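Side-chain contacts in uronate isomerase (Caulobacter crescentus, PDB 2Q01), which catalyses the isomerisation of D-glucuronate to D-fructuronate and of D-galacturonate to D-tagaturonate in the interconversion of pentoses and glucuronate: residues B[120-123]-B[124-128]; B[272-276]-B[277-281]; B[343-346]-B[347-351]. One frame throughout, in Å; residues are numbered along the deposited sequence. Where two conformers were deposited one is given.

All three contacts are local, each joining side chains a turn or so apart: at the ends of helices 114-126 and 264-276 in contacts 1 and 2, and along helix 343-349 in contact 3. They follow one another along the chain without overlap. Contact 1 lies across the chain's centre from the other two, its centre 51 Å from that of contact 2 and 47 Å from that of contact 3. Contacts 2 and 3 are closer, about 15 Å between nearest atoms, and both reach helix 281-302. A bound potassium ion, at a site that includes Tyr378, lies about 9 Å from the side chain of Leu346 in contact 3.

Contact 1: B[120-123]-B[124-128]; sequences NHVF and SQVFG
Gln125 lays its CG over one face of the His121 ring, the aliphatic part of the chain making a CH-pi contact 4.0 Å from CG to the ring centroid and 13° off the ring normal. The imidazole gets there with CG anti to the backbone N (chi1 -176°). His121 also touches Ala427 and Asp430 of helix 425-445. With an alanine here, the CG of Gln125 would probably lose the ring it rests on and its chain be freer to turn.

The apolar share belongs to Val122, whose CG1 touches CE1 of Phe127 at 3.8 Å, the two side chains lying alongside each other and pointing the same way.

Among the polar contacts, Ser124 OG gives a 2.7 Å hydrogen bond to Asn120 O, which also accepts from Ser124 N at 3.0 Å. Val122 O likewise takes two donors, Val126 N and Phe127 N, both at 3.1 Å. The Phe127 bond spans five residues and is nearly in line with the carbonyl (C=O...N 168°), the evidence for a pi-type widening in the last turn of helix 114-126, before Gly128 turns to positive phi.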
ATOM      1  N   ASN B 120      -2.242 -18.315  22.828  1.00 42.28           N
ATOM      2  CA  ASN B 120      -2.116 -17.962  24.244  1.00 42.05           C
ATOM      3  C   ASN B 120      -3.451 -17.619  24.898  1.00 39.73           C
ATOM      4  O   ASN B 120      -3.604 -17.792  26.103  1.00 45.27           O
ATOM      5  CB  ASN B 120      -1.085 -16.851  24.466  1.00 42.74           C
ATOM      6  CG  ASN B 120       0.355 -17.343  24.299  1.00 43.31           C
ATOM      7  OD1 ASN B 120       0.700 -18.461  24.692  1.00 44.16           O
ATOM      8  ND2 ASN B 120       1.200 -16.498  23.722  1.00 47.84           N
ATOM      9  N   HIS B 121      -4.408 -17.143  24.100  1.00 38.62           N
ATOM     10  CA  HIS B 121      -5.796 -17.000  24.535  1.00 34.74           C
ATOM     11  C   HIS B 121      -6.378 -18.381  24.829  1.00 39.52           C
ATOM     12  O   HIS B 121      -7.000 -18.578  25.867  1.00 47.55           O
ATOM     13  CB  HIS B 121      -6.617 -16.261  23.470  1.00 39.10           C
ATOM     14  CG  HIS B 121      -8.038 -15.972  23.862  1.00 40.08           C
ATOM     15  ND1 HIS B 121      -8.534 -14.688  23.953  1.00 37.72           N
ATOM     16  CD2 HIS B 121      -9.079 -16.794  24.143  1.00 41.64           C
ATOM     17  CE1 HIS B 121      -9.809 -14.732  24.299  1.00 42.17           C
ATOM     18  NE2 HIS B 121     -10.164 -15.997  24.424  1.00 33.70           N
ATOM     19  N   VAL B 122      -6.157 -19.335  23.928  1.00 39.89           N
ATOM     20  CA  VAL B 122      -6.649 -20.707  24.104  1.00 45.90           C
ATOM     21  C   VAL B 122      -6.013 -21.371  25.335  1.00 46.90           C
ATOM     22  O   VAL B 122      -6.706 -21.995  26.137  1.00 51.91           O
ATOM     23  CB  VAL B 122      -6.416 -21.571  22.830  1.00 41.14           C
ATOM     24  CG1 VAL B 122      -6.853 -23.011  23.049  1.00 45.39           C
ATOM     25  CG2 VAL B 122      -7.174 -20.990  21.654  1.00 45.64           C
ATOM     26  N   PHE B 123      -4.703 -21.197  25.490  1.00 47.76           N
ATOM     27  CA  PHE B 123      -3.963 -21.798  26.597  1.00 40.56           C
ATOM     28  C   PHE B 123      -4.389 -21.245  27.949  1.00 40.55           C
ATOM     29  O   PHE B 123      -4.581 -22.007  28.889  1.00 52.64           O
ATOM     30  CB  PHE B 123      -2.453 -21.609  26.425  1.00 37.33           C
ATOM     31  CG  PHE B 123      -1.860 -22.367  25.267  1.00 31.55           C
ATOM     32  CD1 PHE B 123      -0.699 -21.907  24.656  1.00 35.87           C
ATOM     33  CD2 PHE B 123      -2.447 -23.533  24.791  1.00 26.48           C
ATOM     34  CE1 PHE B 123      -0.131 -22.597  23.586  1.00 34.09           C
ATOM     35  CE2 PHE B 123      -1.890 -24.225  23.722  1.00 22.66           C
ATOM     36  CZ  PHE B 123      -0.730 -23.757  23.121  1.00 31.34           C
ATOM     37  N   SER B 124      -4.551 -19.926  28.033  1.00 44.78           N
ATOM     38  CA  SER B 124      -4.846 -19.260  29.302  1.00 46.67           C
ATOM     39  C   SER B 124      -6.330 -19.168  29.647  1.00 50.53           C
ATOM     40  O   SER B 124      -6.691 -19.273  30.820  1.00 56.80           O
ATOM     41  CB  SER B 124      -4.218 -17.867  29.346  1.00 46.77           C
ATOM     42  OG  SER B 124      -4.844 -17.003  28.419  1.00 60.75           O
ATOM     43  N   GLN B 125      -7.183 -18.966  28.642  1.00 49.20           N
ATOM     44  CA  GLN B 125      -8.621 -18.795  28.886  1.00 47.17           C
ATOM     45  C   GLN B 125      -9.430 -20.085  28.752  1.00 48.10           C
ATOM     46  O   GLN B 125     -10.381 -20.295  29.501  1.00 52.25           O
ATOM     47  CB  GLN B 125      -9.227 -17.716  27.976  1.00 54.93           C
ATOM     48  CG  GLN B 125      -8.493 -16.379  27.965  1.00 51.56           C
ATOM     49  CD  GLN B 125      -8.585 -15.648  29.283  1.00 61.48           C
ATOM     50  OE1 GLN B 125      -7.571 -15.244  29.849  1.00 66.44           O
ATOM     51  NE2 GLN B 125      -9.805 -15.478  29.785  1.00 71.34           N
ATOM     52  N   VAL B 126      -9.074 -20.938  27.795  1.00 48.46           N
ATOM     53  CA  VAL B 126      -9.841 -22.165  27.556  1.00 52.06           C
ATOM     54  C   VAL B 126      -9.336 -23.302  28.452  1.00 54.58           C
ATOM     55  O   VAL B 126     -10.135 -24.037  29.030  1.00 60.76           O
ATOM     56  CB  VAL B 126      -9.871 -22.572  26.042  1.00 47.41           C
ATOM     57  CG1 VAL B 126     -10.787 -23.762  25.798  1.00 51.36           C
ATOM     58  CG2 VAL B 126     -10.316 -21.407  25.179  1.00 43.93           C
ATOM     59  N   PHE B 127      -8.018 -23.422  28.590  1.00 55.35           N
ATOM     60  CA  PHE B 127      -7.430 -24.503  29.385  1.00 54.69           C
ATOM     61  C   PHE B 127      -6.940 -24.093  30.767  1.00 61.02           C
ATOM     62  O   PHE B 127      -6.795 -24.940  31.647  1.00 72.11           O
ATOM     63  CB  PHE B 127      -6.288 -25.173  28.625  1.00 46.04           C
ATOM     64  CG  PHE B 127      -6.731 -25.934  27.422  1.00 49.86           C
ATOM     65  CD1 PHE B 127      -6.393 -25.498  26.151  1.00 47.44           C
ATOM     66  CD2 PHE B 127      -7.503 -27.085  27.555  1.00 54.61           C
ATOM     67  CE1 PHE B 127      -6.809 -26.199  25.030  1.00 42.00           C
ATOM     68  CE2 PHE B 127      -7.922 -27.794  26.434  1.00 41.00           C
ATOM     69  CZ  PHE B 127      -7.577 -27.350  25.175  1.00 41.48           C
ATOM     70  N   GLY B 128      -6.679 -22.804  30.956  1.00 61.42           N
ATOM     71  CA  GLY B 128      -6.233 -22.297  32.248  1.00 58.99           C
ATOM     72  C   GLY B 128      -4.792 -22.639  32.579  1.00 59.33           C
ATOM     73  O   GLY B 128      -4.470 -22.903  33.736  1.00 66.83           O
TER

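Contact 2: B[272-276]-B[277-281]; sequences NSLVK and GDVTP
Ser273 O and the backbone of Gly277 and Asp278 form the polar centre of this contact. The carbonyl oxygen accepts from Asp278 N at 3.0 Å (N-H...O 151°) and from Gly277 N at 3.3 Å, so one acceptor holds two successive amides where helix 264-276 stops. The Asp278 side chain stays close to the same oxygen, its CB 3.4 Å from Ser273 O. Ser273 turns its own hydroxyl back along the helix, where OG is hydrogen-bonded to Ala269 O.

The six-to-one bond from Asp278 N, with Gly277 at positive phi (122°) as the C-prime residue, fits a Schellman motif. At these backbone angles a CB on Gly277 would clash with the carbonyl oxygen of Lys276, so only a residue without a CB fits comfortably here. Asp278 then forms the centre of an inverse gamma turn, in which Val279 N makes a weak 3.1 Å bond to Gly277 O.

The apolar part is carried by Leu274, whose CG, anti to the carbonyl carbon (chi1 -64°), helps bring CD2 onto Val279. Leu274 CD2 meets Val279 CA at 3.8 Å and Val279 CG1 at 4.2 Å, while CG2 of Val279 lies 3.9 Å from Leu274 O. Phe205 touches both side chains, and Phe287 of helix 281-302 also touches Leu274.

In the conformer given for Asp278, opposite charges are near but not in contact: Lys276 NZ stands 6.3 Å from Asp278 OD2.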
ATOM      1  N   ASN B 272     -20.922 -25.795 -23.126  1.00 40.59           N
ATOM      2  CA  ASN B 272     -20.766 -26.984 -23.970  1.00 38.62           C
ATOM      3  C   ASN B 272     -19.323 -27.292 -24.368  1.00 40.74           C
ATOM      4  O   ASN B 272     -18.925 -28.454 -24.374  1.00 43.10           O
ATOM      5  CB  ASN B 272     -21.639 -26.883 -25.219  1.00 43.17           C
ATOM      6  CG  ASN B 272     -23.123 -27.007 -24.914  1.00 47.41           C
ATOM      7  OD1 ASN B 272     -23.957 -26.661 -25.749  1.00 42.42           O
ATOM      8  ND2 ASN B 272     -23.461 -27.495 -23.718  1.00 37.84           N
ATOM      9  N   SER B 273     -18.547 -26.251 -24.675  1.00 38.59           N
ATOM     10  CA  SER B 273     -17.128 -26.393 -25.008  1.00 35.29           C
ATOM     11  C   SER B 273     -16.334 -27.009 -23.869  1.00 42.21           C
ATOM     12  O   SER B 273     -15.456 -27.839 -24.102  1.00 48.04           O
ATOM     13  CB  SER B 273     -16.510 -25.040 -25.348  1.00 40.21           C
ATOM     14  OG  SER B 273     -17.267 -24.350 -26.323  1.00 63.31           O
ATOM     15  N   LEU B 274     -16.646 -26.597 -22.642  1.00 38.19           N
ATOM     16  CA  LEU B 274     -15.890 -27.032 -21.471  1.00 38.04           C
ATOM     17  C   LEU B 274     -16.272 -28.441 -21.049  1.00 36.04           C
ATOM     18  O   LEU B 274     -15.402 -29.240 -20.691  1.00 49.59           O
ATOM     19  CB  LEU B 274     -16.057 -26.041 -20.317  1.00 38.60           C
ATOM     20  CG  LEU B 274     -15.512 -24.632 -20.570  1.00 27.71           C
ATOM     21  CD1 LEU B 274     -16.198 -23.653 -19.677  1.00 20.15           C
ATOM     22  CD2 LEU B 274     -14.017 -24.565 -20.349  1.00 25.02           C
ATOM     23  N   VAL B 275     -17.570 -28.735 -21.099  1.00 43.28           N
ATOM     24  CA  VAL B 275     -18.107 -30.088 -20.875  1.00 49.77           C
ATOM     25  C   VAL B 275     -17.529 -31.113 -21.865  1.00 49.32           C
ATOM     26  O   VAL B 275     -17.173 -32.227 -21.464  1.00 53.88           O
ATOM     27  CB  VAL B 275     -19.667 -30.084 -20.902  1.00 44.33           C
ATOM     28  CG1 VAL B 275     -20.235 -31.487 -20.971  1.00 43.82           C
ATOM     29  CG2 VAL B 275     -20.206 -29.383 -19.675  1.00 52.51           C
ATOM     30  N   LYS B 276     -17.419 -30.716 -23.138  1.00 53.26           N
ATOM     31  CA  LYS B 276     -16.717 -31.488 -24.183  1.00 55.22           C
ATOM     32  C   LYS B 276     -15.266 -31.816 -23.815  1.00 54.25           C
ATOM     33  O   LYS B 276     -14.781 -32.910 -24.103  1.00 58.15           O
ATOM     34  CB  LYS B 276     -16.733 -30.732 -25.516  1.00 51.71           C
ATOM     35  CG  LYS B 276     -17.971 -30.954 -26.378  1.00 72.94           C
ATOM     36  CD  LYS B 276     -17.648 -31.783 -27.614  1.00 99.06           C
ATOM     37  CE  LYS B 276     -18.720 -31.624 -28.688  1.00108.21           C
ATOM     38  NZ  LYS B 276     -18.312 -32.220 -29.997  1.00108.97           N
ATOM     39  N   GLY B 277     -14.582 -30.863 -23.186  1.00 59.12           N
ATOM     40  CA  GLY B 277     -13.208 -31.057 -22.735  1.00 58.32           C
ATOM     41  C   GLY B 277     -12.221 -30.060 -23.313  1.00 62.78           C
ATOM     42  O   GLY B 277     -11.006 -30.241 -23.170  1.00 67.13           O
ATOM     43  N   ASP B 278     -12.733 -29.011 -23.964  1.00 59.66           N
ATOM     44  CA  ASP B 278     -11.899 -27.960 -24.533  0.50 59.79           C
ATOM     45  C   ASP B 278     -11.657 -26.849 -23.502  1.00 60.31           C
ATOM     46  O   ASP B 278     -11.987 -25.674 -23.730  1.00 56.26           O
ATOM     47  CB  ASP B 278     -12.531 -27.426 -25.826  0.50 60.08           C
ATOM     48  CG  ASP B 278     -12.802 -28.532 -26.851  0.50 62.99           C
ATOM     49  OD1 ASP B 278     -11.988 -29.478 -26.956  0.50 42.59           O
ATOM     50  OD2 ASP B 278     -13.834 -28.451 -27.555  0.50 60.59           O
ATOM     51  N   VAL B 279     -11.088 -27.245 -22.365  1.00 56.54           N
ATOM     52  CA  VAL B 279     -10.793 -26.358 -21.252  1.00 54.77           C
ATOM     53  C   VAL B 279      -9.514 -25.574 -21.541  1.00 55.89           C
ATOM     54  O   VAL B 279      -8.405 -26.093 -21.377  1.00 56.14           O
ATOM     55  CB  VAL B 279     -10.651 -27.152 -19.911  1.00 59.18           C
ATOM     56  CG1 VAL B 279     -10.564 -26.202 -18.719  1.00 57.63           C
ATOM     57  CG2 VAL B 279     -11.807 -28.144 -19.719  1.00 46.09           C
ATOM     58  N   THR B 280      -9.681 -24.338 -22.005  1.00 50.58           N
ATOM     59  CA  THR B 280      -8.571 -23.399 -22.162  1.00 55.52           C
ATOM     60  C   THR B 280      -8.660 -22.406 -21.003  1.00 59.19           C
ATOM     61  O   THR B 280      -9.769 -22.116 -20.543  1.00 63.48           O
ATOM     62  CB  THR B 280      -8.615 -22.646 -23.526  1.00 54.58           C
ATOM     63  OG1 THR B 280      -9.724 -21.740 -23.557  1.00 66.56           O
ATOM     64  CG2 THR B 280      -8.717 -23.621 -24.698  1.00 66.23           C
ATOM     65  N   PRO B 281      -7.508 -21.885 -20.520  1.00 52.16           N
ATOM     66  CA  PRO B 281      -7.517 -20.932 -19.399  1.00 49.84           C
ATOM     67  C   PRO B 281      -8.446 -19.722 -19.597  1.00 49.39           C
ATOM     68  O   PRO B 281      -9.021 -19.228 -18.625  1.00 47.78           O
ATOM     69  CB  PRO B 281      -6.059 -20.475 -19.322  1.00 51.12           C
ATOM     70  CG  PRO B 281      -5.283 -21.606 -19.891  1.00 51.16           C
ATOM     71  CD  PRO B 281      -6.133 -22.164 -20.981  1.00 51.53           C
TER

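Contact 3: B[343-346]-B[347-351]; sequences KPLL and TRLGN
Thr347 packs back on Lys343, one turn earlier in helix 343-349, and its side chain can be followed outward. CB sits 3.4 Å from Lys343 O. From there OG1, anti to the carbonyl carbon of Thr347 (chi1 -56°), bends back along the helix and donates to Lys343 O at 2.7 Å. It also comes within 4.0 Å of Lys343 CG, the two side chains crossing at an angle before the lysine runs on extended. On the second subunit, Val318 packs on Thr347 and His313 on Lys343.

Lys343 O accepts Thr347 N as well, at 2.9 Å. The two donors come from opposite faces of the carbonyl plane: OG1 stands 40° out of it, whereas N is tilted by 21°.

One turn along, Leu349 N bonds to Leu345 O at 2.8 Å, and on the buried side CD1 of Leu345 meets CD1 of Leu349 at 3.8 Å. Helix 281-302 covers this pair through Ala296 and Leu300. Gly350 N bonds to Leu346 O, and CD2 of Leu346 rests 3.8 Å from Gly350 CA. Arg348 extends away to a salt bridge with Asp261.

Lys343 O takes two donors from Thr347, its hydroxyl and its backbone N, so the hydroxyl finds a partner within its own helix, which probably restrains the rotation of the side chain about chi1 and implies that its meeting with the second subunit is one of packing.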
ATOM      1  N   LYS B 343     -17.534  -4.759 -13.306  1.00 37.52           N
ATOM      2  CA  LYS B 343     -18.361  -3.892 -14.154  1.00 42.87           C
ATOM      3  C   LYS B 343     -19.526  -4.550 -14.938  1.00 44.35           C
ATOM      4  O   LYS B 343     -20.625  -3.999 -14.921  1.00 55.95           O
ATOM      5  CB  LYS B 343     -17.499  -3.005 -15.069  1.00 36.71           C
ATOM      6  CG  LYS B 343     -18.194  -1.719 -15.429  1.00 25.39           C
ATOM      7  CD  LYS B 343     -17.425  -0.882 -16.415  1.00 39.92           C
ATOM      8  CE  LYS B 343     -18.300   0.276 -16.892  1.00 31.43           C
ATOM      9  NZ  LYS B 343     -17.558   1.141 -17.843  1.00 33.47           N
ATOM     10  N   PRO B 344     -19.297  -5.702 -15.631  1.00 43.60           N
ATOM     11  CA  PRO B 344     -20.420  -6.385 -16.314  1.00 42.48           C
ATOM     12  C   PRO B 344     -21.612  -6.809 -15.438  1.00 43.69           C
ATOM     13  O   PRO B 344     -22.760  -6.742 -15.896  1.00 37.37           O
ATOM     14  CB  PRO B 344     -19.754  -7.623 -16.919  1.00 33.27           C
ATOM     15  CG  PRO B 344     -18.346  -7.226 -17.102  1.00 44.23           C
ATOM     16  CD  PRO B 344     -18.030  -6.416 -15.889  1.00 42.15           C
ATOM     17  N   LEU B 345     -21.339  -7.243 -14.209  1.00 43.61           N
ATOM     18  CA  LEU B 345     -22.389  -7.614 -13.257  1.00 37.91           C
ATOM     19  C   LEU B 345     -23.079  -6.383 -12.684  1.00 40.59           C
ATOM     20  O   LEU B 345     -24.297  -6.384 -12.484  1.00 50.14           O
ATOM     21  CB  LEU B 345     -21.816  -8.486 -12.128  1.00 42.60           C
ATOM     22  CG  LEU B 345     -22.648  -8.888 -10.900  1.00 31.14           C
ATOM     23  CD1 LEU B 345     -23.991  -9.523 -11.267  1.00 46.38           C
ATOM     24  CD2 LEU B 345     -21.859  -9.820  -9.991  1.00 30.21           C
ATOM     25  N   LEU B 346     -22.298  -5.335 -12.433  1.00 37.58           N
ATOM     26  CA  LEU B 346     -22.812  -4.107 -11.832  1.00 35.15           C
ATOM     27  C   LEU B 346     -23.627  -3.265 -12.812  1.00 39.50           C
ATOM     28  O   LEU B 346     -24.498  -2.497 -12.404  1.00 41.55           O
ATOM     29  CB  LEU B 346     -21.667  -3.287 -11.224  1.00 33.71           C
ATOM     30  CG  LEU B 346     -21.055  -3.845  -9.933  1.00 31.22           C
ATOM     31  CD1 LEU B 346     -19.730  -3.180  -9.637  1.00 26.57           C
ATOM     32  CD2 LEU B 346     -21.995  -3.697  -8.755  1.00 46.24           C
ATOM     33  N   THR B 347     -23.333  -3.410 -14.101  1.00 41.68           N
ATOM     34  CA  THR B 347     -24.109  -2.762 -15.152  1.00 42.02           C
ATOM     35  C   THR B 347     -25.487  -3.412 -15.231  1.00 44.99           C
ATOM     36  O   THR B 347     -26.497  -2.729 -15.419  1.00 52.14           O
ATOM     37  CB  THR B 347     -23.380  -2.836 -16.510  1.00 42.90           C
ATOM     38  OG1 THR B 347     -22.080  -2.251 -16.372  1.00 53.55           O
ATOM     39  CG2 THR B 347     -24.143  -2.091 -17.605  1.00 50.38           C
ATOM     40  N   ARG B 348     -25.523  -4.729 -15.052  1.00 40.11           N
ATOM     41  CA  ARG B 348     -26.778  -5.463 -15.090  1.00 34.96           C
ATOM     42  C   ARG B 348     -27.573  -5.280 -13.803  1.00 37.10           C
ATOM     43  O   ARG B 348     -28.750  -4.925 -13.842  1.00 45.56           O
ATOM     44  CB  ARG B 348     -26.522  -6.946 -15.360  1.00 30.41           C
ATOM     45  CG  ARG B 348     -27.790  -7.746 -15.609  1.00 40.43           C
ATOM     46  CD  ARG B 348     -27.554  -9.249 -15.488  1.00 34.79           C
ATOM     47  NE  ARG B 348     -28.785 -10.002 -15.736  1.00 64.51           N
ATOM     48  CZ  ARG B 348     -29.233 -10.355 -16.941  1.00 63.01           C
ATOM     49  NH1 ARG B 348     -28.559 -10.035 -18.041  1.00 64.16           N
ATOM     50  NH2 ARG B 348     -30.363 -11.037 -17.049  1.00 58.77           N
ATOM     51  N   LEU B 349     -26.913  -5.500 -12.664  1.00 45.00           N
ATOM     52  CA  LEU B 349     -27.599  -5.657 -11.382  1.00 26.98           C
ATOM     53  C   LEU B 349     -27.120  -4.771 -10.227  1.00 36.91           C
ATOM     54  O   LEU B 349     -27.500  -5.004  -9.083  1.00 37.03           O
ATOM     55  CB  LEU B 349     -27.521  -7.120 -10.943  1.00 33.22           C
ATOM     56  CG  LEU B 349     -28.174  -8.185 -11.826  1.00 44.27           C
ATOM     57  CD1 LEU B 349     -27.803  -9.573 -11.358  1.00 41.21           C
ATOM     58  CD2 LEU B 349     -29.687  -8.013 -11.875  1.00 50.98           C
ATOM     59  N   GLY B 350     -26.317  -3.752 -10.516  1.00 36.93           N
ATOM     60  CA  GLY B 350     -25.700  -2.945  -9.461  1.00 49.64           C
ATOM     61  C   GLY B 350     -26.633  -2.062  -8.654  1.00 46.88           C
ATOM     62  O   GLY B 350     -26.323  -1.714  -7.522  1.00 49.84           O
ATOM     63  N   ASN B 351     -27.773  -1.708  -9.241  1.00 55.12           N
ATOM     64  CA  ASN B 351     -28.747  -0.829  -8.599  1.00 51.41           C
ATOM     65  C   ASN B 351     -30.008  -1.570  -8.153  1.00 54.45           C
ATOM     66  O   ASN B 351     -31.025  -0.948  -7.851  1.00 65.11           O
ATOM     67  CB  ASN B 351     -29.111   0.334  -9.531  1.00 55.45           C
ATOM     68  CG  ASN B 351     -27.886   1.016 -10.135  1.00 62.98           C
ATOM     69  OD1 ASN B 351     -27.764   1.135 -11.357  1.00 70.35           O
ATOM     70  ND2 ASN B 351     -26.977   1.466  -9.281  1.00 74.37           N
TER